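Local structure of inulin fructotransferase (Bacillus sp. snu-7, 2INU) at residues A58-P63 against S78-A83; F250-S255 against G274-M279; T384-L389 against S402-R407. The protein probably cleaves inulin, releasing difructose dianhydride from the fructan chain by intramolecular fructosyl transfer. All blocks are in the same frame, centred on the assembly; numbering follows the deposited sequence.

Contact 1. Residues A58-P63 against S78-A83; sequences AAIIIP and SYLTIA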
loop_
_atom_site.group_PDB
_atom_site.type_symbol
_atom_site.label_atom_id
_atom_site.label_comp_id
_atom_site.label_asym_id
_atom_site.label_seq_id
_atom_site.Cartn_x
_atom_site.Cartn_y
_atom_site.Cartn_z
ATOM N N ALA A 58 -4.670 21.672 -15.053
ATOM C CA ALA A 58 -6.009 21.870 -14.558
ATOM C C ALA A 58 -6.616 20.572 -14.094
ATOM O O ALA A 58 -6.037 19.498 -14.260
ATOM C CB ALA A 58 -6.869 22.494 -15.642
ATOM N N ALA A 59 -7.795 20.687 -13.504
ATOM C CA ALA A 59 -8.512 19.532 -13.012
ATOM C C ALA A 59 -9.879 19.488 -13.671
ATOM O O ALA A 59 -10.588 20.493 -13.735
ATOM C CB ALA A 59 -8.661 19.609 -11.501
ATOM N N ILE A 60 -10.220 18.315 -14.186
ATOM C CA ILE A 60 -11.506 18.085 -14.822
ATOM C C ILE A 60 -12.237 17.085 -13.936
ATOM O O ILE A 60 -11.799 15.945 -13.767
ATOM C CB ILE A 60 -11.331 17.515 -16.246
ATOM C CG1 ILE A 60 -10.602 18.541 -17.127
ATOM C CG2 ILE A 60 -12.689 17.172 -16.844
ATOM C CD1 ILE A 60 -10.267 18.043 -18.512
ATOM N N ILE A 61 -13.341 17.539 -13.356
ATOM C CA ILE A 61 -14.151 16.732 -12.447
ATOM C C ILE A 61 -15.310 16.052 -13.170
ATOM O O ILE A 61 -16.031 16.710 -13.937
ATOM C CB ILE A 61 -14.751 17.616 -11.333
ATOM C CG1 ILE A 61 -13.643 18.407 -10.640
ATOM C CG2 ILE A 61 -15.534 16.766 -10.353
ATOM C CD1 ILE A 61 -12.541 17.559 -10.052
ATOM N N ILE A 62 -15.502 14.754 -12.935
ATOM C CA ILE A 62 -16.607 14.059 -13.586
ATOM C C ILE A 62 -17.629 13.597 -12.545
ATOM O O ILE A 62 -17.433 12.589 -11.863
ATOM C CB ILE A 62 -16.111 12.849 -14.398
ATOM C CG1 ILE A 62 -15.132 13.299 -15.482
ATOM C CG2 ILE A 62 -17.286 12.099 -15.006
ATOM C CD1 ILE A 62 -14.414 12.158 -16.169
ATOM N N PRO A 63 -18.721 14.360 -12.389
ATOM C CA PRO A 63 -19.828 14.102 -11.457
ATOM C C PRO A 63 -20.444 12.701 -11.575
ATOM O O PRO A 63 -20.325 12.043 -12.607
ATOM C CB PRO A 63 -20.835 15.182 -11.831
ATOM C CG PRO A 63 -19.948 16.343 -12.099
ATOM C CD PRO A 63 -18.795 15.741 -12.907
ATOM N N SER A 78 0.611 18.577 -19.473
ATOM C CA SER A 78 1.171 18.050 -18.263
ATOM C C SER A 78 0.382 18.504 -17.064
ATOM O O SER A 78 -0.233 19.576 -17.068
ATOM C CB SER A 78 2.622 18.494 -18.116
ATOM O OG SER A 78 3.474 17.728 -18.961
ATOM N N TYR A 79 0.415 17.666 -16.036
ATOM C CA TYR A 79 -0.263 17.950 -14.781
ATOM C C TYR A 79 -1.791 18.051 -14.946
ATOM O O TYR A 79 -2.448 18.844 -14.273
ATOM C CB TYR A 79 0.297 19.249 -14.167
ATOM C CG TYR A 79 1.792 19.496 -14.391
ATOM C CD1 TYR A 79 2.770 18.643 -13.860
ATOM C CD2 TYR A 79 2.229 20.610 -15.121
ATOM C CE1 TYR A 79 4.145 18.922 -14.032
ATOM C CE2 TYR A 79 3.590 20.886 -15.289
ATOM C CZ TYR A 79 4.539 20.035 -14.753
ATOM O OH TYR A 79 5.877 20.327 -14.931
ATOM N N LEU A 80 -2.358 17.247 -15.844
ATOM C CA LEU A 80 -3.810 17.241 -16.061
ATOM C C LEU A 80 -4.387 16.185 -15.130
ATOM O O LEU A 80 -3.902 15.051 -15.085
ATOM C CB LEU A 80 -4.128 17.046 -17.544
ATOM C CG LEU A 80 -5.585 17.254 -17.957
ATOM C CD1 LEU A 80 -5.966 18.724 -17.863
ATOM C CD2 LEU A 80 -5.827 16.728 -19.362
ATOM N N THR A 81 -5.403 16.576 -14.370
ATOM C CA THR A 81 -6.059 15.672 -13.446
ATOM C C THR A 81 -7.506 15.466 -13.854
ATOM O O THR A 81 -8.266 16.432 -13.957
ATOM C CB THR A 81 -6.071 16.227 -11.999
ATOM O OG1 THR A 81 -4.757 16.160 -11.429
ATOM C CG2 THR A 81 -7.048 15.411 -11.132
ATOM N N ILE A 82 -7.885 14.217 -14.090
ATOM C CA ILE A 82 -9.256 13.914 -14.436
ATOM C C ILE A 82 -9.699 13.008 -13.302
ATOM O O ILE A 82 -9.173 11.911 -13.121
ATOM C CB ILE A 82 -9.351 13.191 -15.787
ATOM C CG1 ILE A 82 -8.827 14.105 -16.897
ATOM C CG2 ILE A 82 -10.804 12.804 -16.079
ATOM C CD1 ILE A 82 -8.744 13.474 -18.256
ATOM N N ALA A 83 -10.643 13.501 -12.512
ATOM C CA ALA A 83 -11.126 12.765 -11.359
ATOM C C ALA A 83 -12.640 12.681 -11.243
ATOM O O ALA A 83 -13.366 13.578 -11.690
ATOM C CB ALA A 83 -10.549 13.387 -10.102
#
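Ile60 packs beside Leu80 and Ile82 on one face of the parallel strands 58-61 and 80-83, which lie near the N-terminal end of a right-handed parallel beta-helix of the pectate-lyase-like kind. Its CG1 branch is anti to the carbonyl carbon and runs back toward the start of the strand (chi1 -63°), which carries CD1 to within 4.4 Å of Leu80 CD1. The root of the same side chain meets its bridge partner, Ile60 CB lying 4.3 Å from Ile82 CG1. Leu80 in turn spreads CD1 over the low spot left by Ala58, 3.7 Å from Ala58 O. At the far end Ile62 crosses Ile82 obliquely, its CD1 3.7 Å from Ile82 CG2. Ile38, Ile41 and Ile45 of helix 30-48 press onto Ala58, Ile60 and Leu80, consistent with a helix capping the N-terminal end of the beta-helix.

The other face is shallower, formed by Ala59, Thr81, Ile61 and Ala83. Phe85 of the second subunit packs on Ala59 and Ile61, while its backbone O bonds Thr81 OG1. Four backbone hydrogen bonds fix the register; the last runs from Ile62 N to Ala83 O, 2.7 Å long.

Contact 2. Residues F250-S255 against G274-M279; sequences FPRGRS and GFYPGM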
loop_
_atom_site.group_PDB
_atom_site.type_symbol
_atom_site.label_atom_id
_atom_site.label_comp_id
_atom_site.label_asym_id
_atom_site.label_seq_id
_atom_site.Cartn_x
_atom_site.Cartn_y
_atom_site.Cartn_z
ATOM N N PHE A 250 -6.610 -12.067 -9.538
ATOM C CA PHE A 250 -7.474 -13.229 -9.639
ATOM C C PHE A 250 -7.741 -13.647 -11.076
ATOM O O PHE A 250 -7.295 -13.000 -12.027
ATOM C CB PHE A 250 -8.779 -12.937 -8.892
ATOM C CG PHE A 250 -9.302 -11.557 -9.136
ATOM C CD1 PHE A 250 -9.981 -11.255 -10.316
ATOM C CD2 PHE A 250 -9.103 -10.544 -8.196
ATOM C CE1 PHE A 250 -10.455 -9.972 -10.551
ATOM C CE2 PHE A 250 -9.581 -9.249 -8.433
ATOM C CZ PHE A 250 -10.255 -8.972 -9.609
ATOM N N PRO A 251 -8.456 -14.756 -11.251
ATOM C CA PRO A 251 -8.791 -15.300 -12.557
ATOM C C PRO A 251 -9.026 -14.591 -13.878
ATOM O O PRO A 251 -9.472 -13.444 -13.978
ATOM C CB PRO A 251 -9.944 -16.229 -12.221
ATOM C CG PRO A 251 -9.380 -16.919 -11.053
ATOM C CD PRO A 251 -8.777 -15.768 -10.218
ATOM N N ARG A 252 -8.872 -14.314 -15.302
ATOM C CA ARG A 252 -8.379 -15.520 -16.154
ATOM C C ARG A 252 -7.604 -14.874 -17.246
ATOM O O ARG A 252 -7.879 -15.092 -18.425
ATOM C CB ARG A 252 -9.685 -16.171 -16.606
ATOM C CG ARG A 252 -10.588 -15.374 -17.470
ATOM C CD ARG A 252 -11.966 -16.115 -17.809
ATOM N NE ARG A 252 -12.645 -16.853 -16.785
ATOM C CZ ARG A 252 -13.605 -16.342 -16.042
ATOM N NH1 ARG A 252 -14.007 -15.090 -16.205
ATOM N NH2 ARG A 252 -14.182 -17.109 -15.127
ATOM N N GLY A 253 -6.654 -14.079 -16.875
ATOM C CA GLY A 253 -5.576 -13.819 -17.824
ATOM C C GLY A 253 -4.881 -15.080 -18.303
ATOM O O GLY A 253 -5.125 -16.159 -17.777
ATOM N N ARG A 254 -4.034 -14.952 -19.319
ATOM C CA ARG A 254 -3.289 -16.108 -19.817
ATOM C C ARG A 254 -2.173 -16.251 -18.793
ATOM O O ARG A 254 -1.604 -17.331 -18.596
ATOM C CB ARG A 254 -2.701 -15.831 -21.211
ATOM C CG ARG A 254 -1.561 -14.816 -21.221
ATOM C CD ARG A 254 -1.149 -14.437 -22.643
ATOM N NE ARG A 254 0.067 -13.630 -22.647
ATOM C CZ ARG A 254 0.328 -12.673 -23.530
ATOM N NH1 ARG A 254 -0.546 -12.394 -24.491
ATOM N NH2 ARG A 254 1.459 -11.989 -23.449
ATOM N N SER A 255 -1.886 -15.126 -18.141
ATOM C CA SER A 255 -0.871 -15.027 -17.101
ATOM C C SER A 255 -1.369 -13.963 -16.132
ATOM O O SER A 255 -2.293 -13.216 -16.453
ATOM C CB SER A 255 0.479 -14.608 -17.709
ATOM O OG SER A 255 0.363 -13.361 -18.379
ATOM N N GLY A 274 -4.914 -18.295 -10.438
ATOM C CA GLY A 274 -5.138 -18.515 -11.850
ATOM C C GLY A 274 -5.766 -19.865 -12.137
ATOM O O GLY A 274 -5.789 -20.746 -11.286
ATOM N N PHE A 275 -6.281 -20.026 -13.351
ATOM C CA PHE A 275 -6.898 -21.286 -13.772
ATOM C C PHE A 275 -6.039 -21.959 -14.821
ATOM O O PHE A 275 -6.408 -23.003 -15.356
ATOM C CB PHE A 275 -8.270 -21.071 -14.416
ATOM C CG PHE A 275 -9.319 -20.506 -13.498
ATOM C CD1 PHE A 275 -9.368 -20.856 -12.156
ATOM C CD2 PHE A 275 -10.321 -19.684 -14.010
ATOM C CE1 PHE A 275 -10.410 -20.403 -11.341
ATOM C CE2 PHE A 275 -11.355 -19.231 -13.213
ATOM C CZ PHE A 275 -11.403 -19.587 -11.878
ATOM N N TYR A 276 -4.905 -21.352 -15.139
ATOM C CA TYR A 276 -4.034 -21.910 -16.158
ATOM C C TYR A 276 -2.557 -21.874 -15.844
ATOM O O TYR A 276 -2.101 -21.186 -14.933
ATOM C CB TYR A 276 -4.187 -21.161 -17.490
ATOM C CG TYR A 276 -5.549 -20.606 -17.785
ATOM C CD1 TYR A 276 -6.609 -21.446 -18.127
ATOM C CD2 TYR A 276 -5.772 -19.231 -17.764
ATOM C CE1 TYR A 276 -7.848 -20.922 -18.456
ATOM C CE2 TYR A 276 -7.011 -18.701 -18.085
ATOM C CZ TYR A 276 -8.045 -19.551 -18.429
ATOM O OH TYR A 276 -9.278 -19.030 -18.749
ATOM N N PRO A 277 -1.793 -22.652 -16.615
ATOM C CA PRO A 277 -0.340 -22.777 -16.542
ATOM C C PRO A 277 0.298 -21.405 -16.768
ATOM O O PRO A 277 -0.265 -20.562 -17.461
ATOM C CB PRO A 277 -0.046 -23.741 -17.682
ATOM C CG PRO A 277 -1.162 -24.713 -17.556
ATOM C CD PRO A 277 -2.382 -23.851 -17.253
ATOM N N GLY A 278 1.458 -21.188 -16.158
ATOM C CA GLY A 278 2.169 -19.928 -16.313
ATOM C C GLY A 278 1.486 -18.662 -15.807
ATOM O O GLY A 278 1.258 -17.723 -16.570
HETATM N N MSE A 279 1.186 -18.617 -14.512
HETATM C CA MSE A 279 0.542 -17.452 -13.900
HETATM C C MSE A 279 1.578 -16.352 -13.673
HETATM O O MSE A 279 1.268 -15.158 -13.750
HETATM C CB MSE A 279 -0.106 -17.849 -12.559
HETATM C CG MSE A 279 -1.261 -18.815 -12.695
HETATM SE SE MSE A 279 -1.743 -19.729 -11.067
HETATM C CE MSE A 279 -1.615 -18.271 -9.804
HETATM O O HOH W 1 -6.230 -17.346 -14.890
HETATM O O HOH W 2 -1.922 -18.442 -15.954
#
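Pro251 sets its CG over one face of the Phe275 ring in the closely packed part of this contact, the two side chains crossing at about a right angle. Pro251 CG stands 3.7 Å from the ring centroid and 20° off the normal, a CH-pi contact. Phe275 CG is anti to its own carbonyl carbon (chi1 -64°), a turn that brings the ring across to the proline. At the rim of the same ring, Arg252 NH2 comes within 4.0 Å of Phe275 CE2; Glu301 forms a salt bridge with Arg252 NE, Tyr157 OH hydrogen-bonds NH1, and Phe306 makes a cation-pi contact. Were Phe275 an alanine, Pro251 CG would probably lose the ring face it rests on, and a gap open beside the guanidinium.

Both segments are loops, the second beginning at the end of strand 271-274, so equivalent loops from successive coils of the parallel beta-helix lie one over the other, here with no direct hydrogen bond between them. Tyr276 fills the next position: Gly253 O lies in the ring plane, 3.1 Å from Tyr276 CD2.

The backbones, by contrast, stand apart behind these side chains and are joined through water. One molecule accepts from Phe275 N and gives a weak bond to Gly253 O; another lies 2.9 Å from both Arg254 O and Tyr276 O. Past that water Ser255 CB touches Gly278 O at 3.4 Å.

Contact 3. Residues T384-L389 against S402-R407; sequences THSKVL and SDTAIR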
loop_
_atom_site.group_PDB
_atom_site.type_symbol
_atom_site.label_atom_id
_atom_site.label_comp_id
_atom_site.label_asym_id
_atom_site.label_seq_id
_atom_site.Cartn_x
_atom_site.Cartn_y
_atom_site.Cartn_z
ATOM N N THR A 384 22.093 -23.688 -15.580
ATOM C CA THR A 384 23.403 -23.895 -14.997
ATOM C C THR A 384 23.494 -23.220 -13.645
ATOM O O THR A 384 22.899 -22.162 -13.409
ATOM C CB THR A 384 24.546 -23.313 -15.858
ATOM O OG1 THR A 384 24.335 -21.907 -16.055
ATOM C CG2 THR A 384 24.635 -24.023 -17.192
ATOM N N HIS A 385 24.230 -23.879 -12.758
ATOM C CA HIS A 385 24.501 -23.397 -11.416
ATOM C C HIS A 385 23.298 -22.935 -10.575
ATOM O O HIS A 385 23.406 -22.010 -9.775
ATOM C CB HIS A 385 25.565 -22.301 -11.542
ATOM C CG HIS A 385 26.645 -22.646 -12.505
ATOM N ND1 HIS A 385 27.309 -23.853 -12.501
ATOM C CD2 HIS A 385 27.173 -21.950 -13.567
ATOM C CE1 HIS A 385 28.180 -23.898 -13.492
ATOM N NE2 HIS A 385 28.109 -22.755 -14.145
ATOM N N SER A 386 22.159 -23.610 -10.743
ATOM C CA SER A 386 20.931 -23.295 -9.994
ATOM C C SER A 386 21.076 -23.762 -8.550
ATOM O O SER A 386 21.928 -24.602 -8.251
ATOM C CB SER A 386 19.713 -23.996 -10.612
ATOM O OG SER A 386 19.592 -23.724 -11.997
ATOM N N LYS A 387 20.250 -23.214 -7.659
ATOM C CA LYS A 387 20.284 -23.582 -6.240
ATOM C C LYS A 387 18.867 -23.836 -5.737
ATOM O O LYS A 387 18.012 -22.941 -5.794
ATOM C CB LYS A 387 20.878 -22.455 -5.387
ATOM C CG LYS A 387 22.269 -22.008 -5.776
ATOM C CD LYS A 387 23.329 -22.964 -5.280
ATOM C CE LYS A 387 24.709 -22.352 -5.473
ATOM N NZ LYS A 387 24.976 -22.036 -6.897
ATOM N N VAL A 388 18.611 -25.035 -5.226
ATOM C CA VAL A 388 17.286 -25.337 -4.702
ATOM C C VAL A 388 17.398 -25.750 -3.242
ATOM O O VAL A 388 17.983 -26.796 -2.915
ATOM C CB VAL A 388 16.596 -26.448 -5.517
ATOM C CG1 VAL A 388 15.162 -26.627 -5.050
ATOM C CG2 VAL A 388 16.625 -26.090 -6.996
ATOM N N LEU A 389 16.842 -24.905 -2.375
ATOM C CA LEU A 389 16.880 -25.129 -0.935
ATOM C C LEU A 389 15.491 -25.186 -0.330
ATOM O O LEU A 389 14.656 -24.301 -0.570
ATOM C CB LEU A 389 17.596 -23.989 -0.218
ATOM C CG LEU A 389 18.748 -23.214 -0.842
ATOM C CD1 LEU A 389 19.114 -22.059 0.082
ATOM C CD2 LEU A 389 19.925 -24.125 -1.041
ATOM N N SER A 402 23.600 -30.697 -14.154
ATOM C CA SER A 402 24.442 -31.483 -13.285
ATOM C C SER A 402 25.212 -30.628 -12.295
ATOM O O SER A 402 25.905 -31.166 -11.413
ATOM C CB SER A 402 25.405 -32.328 -14.115
ATOM O OG SER A 402 26.321 -31.502 -14.824
ATOM N N ASP A 403 25.104 -29.308 -12.435
ATOM C CA ASP A 403 25.785 -28.437 -11.493
ATOM C C ASP A 403 24.764 -27.865 -10.525
ATOM O O ASP A 403 25.044 -26.899 -9.809
ATOM C CB ASP A 403 26.518 -27.298 -12.196
ATOM C CG ASP A 403 25.908 -26.946 -13.533
ATOM O OD1 ASP A 403 24.711 -26.581 -13.582
ATOM O OD2 ASP A 403 26.631 -27.032 -14.550
ATOM N N THR A 404 23.578 -28.461 -10.494
ATOM C CA THR A 404 22.556 -27.982 -9.588
ATOM C C THR A 404 22.870 -28.440 -8.177
ATOM O O THR A 404 23.225 -29.604 -7.948
ATOM C CB THR A 404 21.167 -28.503 -9.965
ATOM O OG1 THR A 404 20.777 -27.968 -11.238
ATOM C CG2 THR A 404 20.156 -28.079 -8.908
ATOM N N ALA A 405 22.755 -27.510 -7.238
ATOM C CA ALA A 405 22.988 -27.816 -5.837
ATOM C C ALA A 405 21.604 -27.849 -5.204
ATOM O O ALA A 405 20.865 -26.849 -5.254
ATOM C CB ALA A 405 23.846 -26.742 -5.201
ATOM N N ILE A 406 21.252 -28.996 -4.625
ATOM C CA ILE A 406 19.942 -29.173 -4.017
ATOM C C ILE A 406 20.029 -29.580 -2.550
ATOM O O ILE A 406 20.860 -30.402 -2.175
ATOM C CB ILE A 406 19.149 -30.282 -4.748
ATOM C CG1 ILE A 406 18.893 -29.886 -6.201
ATOM C CG2 ILE A 406 17.832 -30.559 -4.024
ATOM C CD1 ILE A 406 18.133 -30.931 -6.993
ATOM N N ARG A 407 19.161 -28.998 -1.722
ATOM C CA ARG A 407 19.092 -29.341 -0.302
ATOM C C ARG A 407 17.659 -29.704 0.038
ATOM O O ARG A 407 16.773 -28.853 0.013
ATOM C CB ARG A 407 19.541 -28.193 0.595
ATOM C CG ARG A 407 19.495 -28.586 2.082
ATOM C CD ARG A 407 20.070 -27.512 2.984
ATOM N NE ARG A 407 19.221 -26.324 3.036
ATOM C CZ ARG A 407 19.682 -25.101 3.272
ATOM N NH1 ARG A 407 20.982 -24.910 3.473
ATOM N NH2 ARG A 407 18.851 -24.072 3.318
HETATM O O HOH W 3 21.075 -25.775 -12.985
#
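The His385 ring carries Thr384 CB on one face, 3.7 Å above its plane, and meets Asp403 obliquely, ring and carboxylate turned 50° apart. His385 ND1 lies 3.5 Å from Asp403 CB, but the bond between the residues is made by the backbone: His385 N reaches Asp403 OD1 at 2.9 Å, from above the carboxylate plane. At the other end Leu389 CG lies over one face of the Arg407 guanidinium, and Arg407 NH2 is 3.8 Å from Leu389 CB. A bend at chi3 (70°) turns the arginine head back over Leu389.

Between these ends strands 387-389 and 405-407 pair in parallel, as stacked strands of a beta-helix do: Val388 N bonds Ala405 O (2.9 Å) and Arg407 N bonds Val388 O (2.8 Å). Val388 and Ile406 meet on the face that also receives Ile397. A water joins Ser386 OG (2.7 Å) and Thr404 OG1 (2.8 Å), which also hydrogen-bonds Ser399 OG.

Arg407 salt-bridges Asp390 of its own chain through NH2 and Asp390 of the second subunit through NH1. Arg407 residues of the three subunits come close together around these carboxylates, so this last coil is probably tied into the trimer by charge.

The three contacts sample one beta-helix near its N-terminal end, midway and near its C-terminus. Contacts 1 and 3 both join parallel strands of neighbouring coils by backbone ladders, whereas contact 2 joins the turns between strands and replaces the ladder with aromatic packing and water. Contacts 1 and 2 are buried, contact 3 only partly. Contact 1 is mostly aliphatic under its covering helix; contact 3 ends in charged and polar side chains. Contacts 1 and 3 lie on opposite sides of the chain's centre, their own centres about 53 Å apart, yet both touch the second subunit: the first largely through a phenylalanine, the last through arginine-aspartate pairs.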